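Local atomic coordinates of maintenance of ploidy protein MOB1 (Saccharomyces cerevisiae, PDB entry 2HJN), a protein that activates the protein kinase DBF2 by binding it, allowing its phosphorylation by CDC15 in late anaphase within the mitotic exit network. Residues G72-E77 / G159-G164; R179-I184 / T199-S204. All blocks are in the same frame, centred on the assembly; numbering follows the deposited sequence.

Contact 1. Residues G72-E77 / G159-G164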
loop_
_atom_site.group_PDB
_atom_site.type_symbol
_atom_site.label_atom_id
_atom_site.label_comp_id
_atom_site.label_asym_id
_atom_site.label_seq_id
_atom_site.Cartn_x
_atom_site.Cartn_y
_atom_site.Cartn_z
ATOM N N GLY A 72 -29.685 -17.158 3.349
ATOM C CA GLY A 72 -29.839 -17.652 1.974
ATOM C C GLY A 72 -28.515 -17.829 1.210
ATOM O O GLY A 72 -28.511 -18.278 0.044
ATOM N N GLU A 73 -27.388 -17.493 1.852
ATOM C CA GLU A 73 -26.096 -17.533 1.151
ATOM C C GLU A 73 -25.257 -18.756 1.469
ATOM O O GLU A 73 -25.374 -19.338 2.545
ATOM C CB GLU A 73 -25.312 -16.222 1.289
ATOM C CG GLU A 73 -25.945 -15.119 0.440
ATOM C CD GLU A 73 -25.049 -13.914 0.238
ATOM O OE1 GLU A 73 -23.931 -13.892 0.811
ATOM O OE2 GLU A 73 -25.468 -12.990 -0.499
ATOM N N ASP A 74 -24.444 -19.160 0.491
ATOM C CA ASP A 74 -23.683 -20.386 0.618
ATOM C C ASP A 74 -22.381 -20.137 1.417
ATOM O O ASP A 74 -21.645 -19.178 1.124
ATOM C CB ASP A 74 -23.398 -20.989 -0.769
ATOM C CG ASP A 74 -22.567 -22.269 -0.682
ATOM O OD1 ASP A 74 -21.437 -22.298 -1.242
ATOM O OD2 ASP A 74 -23.029 -23.229 -0.007
ATOM N N GLU A 75 -22.131 -20.989 2.414
ATOM C CA GLU A 75 -20.994 -20.871 3.330
ATOM C C GLU A 75 -19.616 -20.976 2.648
ATOM O O GLU A 75 -18.724 -20.153 2.917
ATOM C CB GLU A 75 -21.108 -21.897 4.477
ATOM C CG GLU A 75 -19.911 -21.912 5.421
ATOM C CD GLU A 75 -20.144 -22.683 6.722
ATOM O OE1 GLU A 75 -20.135 -22.070 7.808
ATOM O OE2 GLU A 75 -20.287 -23.913 6.681
ATOM N N ASN A 76 -19.446 -22.007 1.807
ATOM C CA ASN A 76 -18.264 -22.157 0.916
ATOM C C ASN A 76 -17.985 -20.934 0.055
ATOM O O ASN A 76 -16.817 -20.528 -0.087
ATOM C CB ASN A 76 -18.428 -23.363 -0.010
ATOM C CG ASN A 76 -18.279 -24.679 0.716
ATOM O OD1 ASN A 76 -17.855 -24.729 1.880
ATOM N ND2 ASN A 76 -18.640 -25.772 0.031
ATOM N N GLU A 77 -19.042 -20.361 -0.551
ATOM C CA GLU A 77 -18.861 -19.172 -1.361
ATOM C C GLU A 77 -18.398 -17.963 -0.552
ATOM O O GLU A 77 -17.469 -17.252 -0.960
ATOM C CB GLU A 77 -20.107 -18.820 -2.158
ATOM C CG GLU A 77 -19.878 -18.952 -3.624
ATOM C CD GLU A 77 -21.123 -18.702 -4.431
ATOM O OE1 GLU A 77 -21.500 -17.508 -4.617
ATOM O OE2 GLU A 77 -21.713 -19.721 -4.881
ATOM N N GLY A 159 -19.632 -24.816 -11.640
ATOM C CA GLY A 159 -18.714 -25.676 -10.898
ATOM C C GLY A 159 -19.262 -25.945 -9.509
ATOM O O GLY A 159 -20.191 -25.276 -9.058
ATOM N N THR A 160 -18.686 -26.938 -8.834
ATOM C CA THR A 160 -18.950 -27.176 -7.404
ATOM C C THR A 160 -17.660 -27.132 -6.542
ATOM O O THR A 160 -16.554 -27.209 -7.062
ATOM C CB THR A 160 -19.657 -28.530 -7.181
ATOM O OG1 THR A 160 -18.916 -29.537 -7.867
ATOM C CG2 THR A 160 -21.121 -28.504 -7.710
ATOM N N PHE A 161 -17.820 -26.991 -5.229
ATOM C CA PHE A 161 -16.689 -27.040 -4.304
ATOM C C PHE A 161 -16.432 -28.504 -3.916
ATOM O O PHE A 161 -17.406 -29.279 -3.763
ATOM C CB PHE A 161 -17.008 -26.230 -3.054
ATOM C CG PHE A 161 -17.138 -24.763 -3.296
ATOM C CD1 PHE A 161 -18.373 -24.208 -3.651
ATOM C CD2 PHE A 161 -16.042 -23.920 -3.111
ATOM C CE1 PHE A 161 -18.510 -22.836 -3.874
ATOM C CE2 PHE A 161 -16.160 -22.538 -3.316
ATOM C CZ PHE A 161 -17.385 -21.996 -3.705
ATOM N N PRO A 162 -15.150 -28.888 -3.702
ATOM C CA PRO A 162 -14.873 -30.290 -3.330
ATOM C C PRO A 162 -15.344 -30.611 -1.901
ATOM O O PRO A 162 -15.518 -29.698 -1.071
ATOM C CB PRO A 162 -13.345 -30.381 -3.393
ATOM C CG PRO A 162 -12.887 -28.969 -3.074
ATOM C CD PRO A 162 -13.917 -28.078 -3.761
ATOM N N GLU A 163 -15.511 -31.891 -1.593
ATOM C CA GLU A 163 -15.839 -32.268 -0.228
ATOM C C GLU A 163 -14.637 -31.928 0.603
ATOM O O GLU A 163 -13.501 -32.106 0.147
ATOM C CB GLU A 163 -16.197 -33.774 -0.095
ATOM C CG GLU A 163 -17.598 -34.116 -0.632
ATOM C CD GLU A 163 -18.056 -35.551 -0.304
ATOM O OE1 GLU A 163 -18.330 -35.821 0.906
ATOM O OE2 GLU A 163 -18.144 -36.371 -1.264
ATOM N N GLY A 164 -14.902 -31.449 1.819
ATOM C CA GLY A 164 -13.877 -31.047 2.786
ATOM C C GLY A 164 -13.293 -29.656 2.519
ATOM O O GLY A 164 -12.301 -29.269 3.136
#

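Contact 2. Residues R179-I184 / T199-S204. With ZN (zinc ion), chain B; SO4 (sulfate ion), chain C.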
loop_
_atom_site.group_PDB
_atom_site.type_symbol
_atom_site.label_atom_id
_atom_site.label_comp_id
_atom_site.label_asym_id
_atom_site.label_seq_id
_atom_site.Cartn_x
_atom_site.Cartn_y
_atom_site.Cartn_z
ATOM N N ARG A 179 0.804 -16.290 9.513
ATOM C CA ARG A 179 2.268 -16.177 9.676
ATOM C C ARG A 179 2.855 -14.907 8.996
ATOM O O ARG A 179 3.878 -14.399 9.439
ATOM C CB ARG A 179 2.977 -17.429 9.086
ATOM C CG ARG A 179 2.587 -18.740 9.860
ATOM C CD ARG A 179 3.043 -20.078 9.306
ATOM N NE ARG A 179 2.323 -21.094 10.073
ATOM C CZ ARG A 179 1.958 -22.288 9.636
ATOM N NH1 ARG A 179 2.255 -22.667 8.416
ATOM N NH2 ARG A 179 1.292 -23.118 10.457
ATOM N N VAL A 180 2.227 -14.449 7.900
ATOM C CA VAL A 180 2.663 -13.198 7.200
ATOM C C VAL A 180 2.327 -11.996 8.066
ATOM O O VAL A 180 3.170 -11.105 8.249
ATOM C CB VAL A 180 2.026 -13.052 5.794
ATOM C CG1 VAL A 180 2.571 -11.784 5.104
ATOM C CG2 VAL A 180 2.315 -14.338 4.919
ATOM N N TYR A 181 1.121 -11.962 8.628
ATOM C CA TYR A 181 0.790 -10.884 9.600
ATOM C C TYR A 181 1.777 -10.894 10.764
ATOM O O TYR A 181 2.222 -9.818 11.210
ATOM C CB TYR A 181 -0.626 -11.051 10.201
ATOM C CG TYR A 181 -1.767 -10.513 9.366
ATOM C CD1 TYR A 181 -1.901 -9.152 9.110
ATOM C CD2 TYR A 181 -2.742 -11.384 8.869
ATOM C CE1 TYR A 181 -2.988 -8.686 8.353
ATOM C CE2 TYR A 181 -3.795 -10.937 8.137
ATOM C CZ TYR A 181 -3.921 -9.589 7.886
ATOM O OH TYR A 181 -5.007 -9.205 7.183
ATOM N N ALA A 182 2.131 -12.096 11.231
ATOM C CA ALA A 182 3.043 -12.193 12.392
ATOM C C ALA A 182 4.416 -11.574 12.083
ATOM O O ALA A 182 5.005 -10.854 12.923
ATOM C CB ALA A 182 3.186 -13.656 12.899
ATOM N N HIS A 183 4.958 -11.866 10.900
ATOM C CA HIS A 183 6.263 -11.271 10.522
ATOM C C HIS A 183 6.194 -9.723 10.423
ATOM O O HIS A 183 7.138 -9.016 10.828
ATOM C CB HIS A 183 6.804 -11.883 9.209
ATOM C CG HIS A 183 8.181 -11.406 8.872
ATOM N ND1 HIS A 183 9.283 -11.700 9.650
ATOM C CD2 HIS A 183 8.603 -10.524 7.932
ATOM C CE1 HIS A 183 10.334 -11.052 9.179
ATOM N NE2 HIS A 183 9.947 -10.328 8.137
ATOM N N ILE A 184 5.109 -9.206 9.832
ATOM C CA ILE A 184 4.937 -7.753 9.655
ATOM C C ILE A 184 4.946 -7.031 10.993
ATOM O O ILE A 184 5.673 -6.064 11.179
ATOM C CB ILE A 184 3.609 -7.352 8.832
ATOM C CG1 ILE A 184 3.695 -7.751 7.362
ATOM C CG2 ILE A 184 3.392 -5.814 8.766
ATOM C CD1 ILE A 184 2.334 -7.802 6.676
ATOM N N THR A 199 -3.541 1.928 10.968
ATOM C CA THR A 199 -5.002 1.699 11.111
ATOM C C THR A 199 -5.511 0.707 10.056
ATOM O O THR A 199 -6.287 -0.187 10.379
ATOM C CB THR A 199 -5.827 3.053 11.138
ATOM O OG1 THR A 199 -5.330 3.919 12.176
ATOM C CG2 THR A 199 -7.304 2.790 11.429
ATOM N N VAL A 200 -5.006 0.816 8.821
ATOM C CA VAL A 200 -5.307 -0.150 7.781
ATOM C C VAL A 200 -4.789 -1.551 8.197
ATOM O O VAL A 200 -5.487 -2.563 7.984
ATOM C CB VAL A 200 -4.735 0.274 6.403
ATOM C CG1 VAL A 200 -4.944 -0.834 5.366
ATOM C CG2 VAL A 200 -5.406 1.509 5.917
ATOM N N LEU A 201 -3.585 -1.617 8.773
ATOM C CA LEU A 201 -3.020 -2.927 9.182
ATOM C C LEU A 201 -3.887 -3.535 10.289
ATOM O O LEU A 201 -4.285 -4.692 10.204
ATOM C CB LEU A 201 -1.560 -2.777 9.696
ATOM C CG LEU A 201 -0.875 -4.025 10.289
ATOM C CD1 LEU A 201 -0.952 -5.258 9.376
ATOM C CD2 LEU A 201 0.628 -3.684 10.670
ATOM N N ASN A 202 -4.164 -2.740 11.326
ATOM C CA ASN A 202 -4.928 -3.202 12.503
ATOM C C ASN A 202 -6.375 -3.557 12.142
ATOM O O ASN A 202 -6.924 -4.515 12.698
ATOM C CB ASN A 202 -4.899 -2.185 13.667
ATOM C CG ASN A 202 -3.521 -2.003 14.296
ATOM O OD1 ASN A 202 -2.599 -2.805 14.113
ATOM N ND2 ASN A 202 -3.371 -0.899 15.043
ATOM N N THR A 203 -6.963 -2.808 11.212
ATOM C CA THR A 203 -8.332 -3.089 10.728
ATOM C C THR A 203 -8.430 -4.390 9.956
ATOM O O THR A 203 -9.329 -5.174 10.222
ATOM C CB THR A 203 -8.965 -1.897 9.914
ATOM O OG1 THR A 203 -8.967 -0.694 10.734
ATOM C CG2 THR A 203 -10.393 -2.220 9.500
ATOM N N SER A 204 -7.511 -4.613 9.004
ATOM C CA SER A 204 -7.390 -5.922 8.256
ATOM C C SER A 204 -7.223 -7.115 9.176
ATOM O O SER A 204 -7.914 -8.125 9.065
ATOM C CB SER A 204 -6.174 -5.833 7.297
ATOM O OG SER A 204 -5.916 -7.038 6.527
HETATM ZN ZN ZN B . 11.297 -9.044 7.088
HETATM S S SO4 C . 0.429 -26.069 7.803
HETATM O O1 SO4 C . -0.972 -25.995 7.371
HETATM O O2 SO4 C . 0.431 -25.804 9.252
HETATM O O3 SO4 C . 1.066 -27.317 7.419
HETATM O O4 SO4 C . 1.294 -25.084 7.180
#

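Contact 1. Residues G72-E77 / G159-G164
N76 and F161 bring the two backbones closest, their CA atoms 7.3 Å apart, where the first turn of helix 75-97 meets the extended loop 159-164. The F161 side chain reaches across this gap and lays one ring face against N76. Its CG stands anti to its own carbonyl carbon (chi1 -67°), which sends the ring out from the loop to the start of the helix. The aliphatic part of N76 makes the main touch: CB sits over the middle of the ring in a CH-pi contact, 3.7 Å from the centroid and only 8° off the ring normal. Beyond CB the amide runs back along F161 toward the loop, with ND2 3.5 Å from F161 CB; amide and ring planes are inclined by 55°, so the amide does not stack flat on the ring. At the far end of the phenyl group, E77 crosses at about a right angle, its CG 3.9 Å from F161 CZ, while D74 OD1 comes obliquely to within 4.0 Å of F161 CE1. That same oxygen caps the helix: E77 N donates to D74 OD1 over 3.2 Å, approaching from above the carboxylate plane. The cap thus ties the carboxylate to the backbone NH beside it, and both border the ring. F161 also meets the F165 ring and touches P154 and A80, while N76 rests on F165 and I166, tying the loop and helix 165-187 to the same helix start. The contact lies at the surface, away from the zinc site. It is a capped helix N-terminus packed by CH-pi and van der Waals contacts against an aromatic residue of the loop leading into helix 165-187, within the mainly helical Mob1/phocein fold.

Contact 2. Residues R179-I184 / T199-S204
Y181 lays the edge of its ring along L201, CD1 to CD1 at 4.0 Å, and carries its hydroxyl on to S204. The two helices, 165-187 and 198-214, run roughly antiparallel (148°) in the helical core of the Mob1/phocein fold, their local axes 12.1 Å apart, and these side chains meet between them. L201 forks: CD1 meets the tyrosine, while CD2 packs against I184 CG2 at 4.0 Å. Y181 OH and S204 OG form a hydrogen bond in which either could be the donor, its very short 2.4 Å length doubtful, with OG near the ring plane; Q89 OE1 also bonds this buried serine oxygen. F205 and F208 meet the Y181 ring edge-to-face. With CG anti to the backbone N (chi1 -174°), the H183 ring extends to the zinc ion, which it shares with C101, C106 and H188. On R179, an extended chain presents the guanidinium edge to a sulfate, probably from the crystallisation liquor and also held by R175; a leucine here would probably leave that anion without its two-pronged grip. R179 NH1 donates to sulfate O4 over 2.9 Å at 168°, and R179 NH2 to O2. H183 NE2 binds the zinc at 2.1 Å, while its ND1 is hydrogen-bonded to I110 O.

Overall arrangement
Contact 2 belongs to the core and contact 1 to the surface; their centres lie 28 Å apart and their nearest atoms about 17 Å, so they do not touch. Helix 165-187 links them: the loop of 159-164 leads into its start, and 179-184 lies near its end. Helix 75-97 is shared too, beginning in contact 1 and lending Q89, I90 and Y94 to the surroundings of contact 2. Chemistry follows place. At the surface, between the two segments, one aromatic ring meets N76, D74 and E77, whereas the interior pairs apolar packing with a buried hydroxyl bond, beside metal coordination that the outer contact lacks.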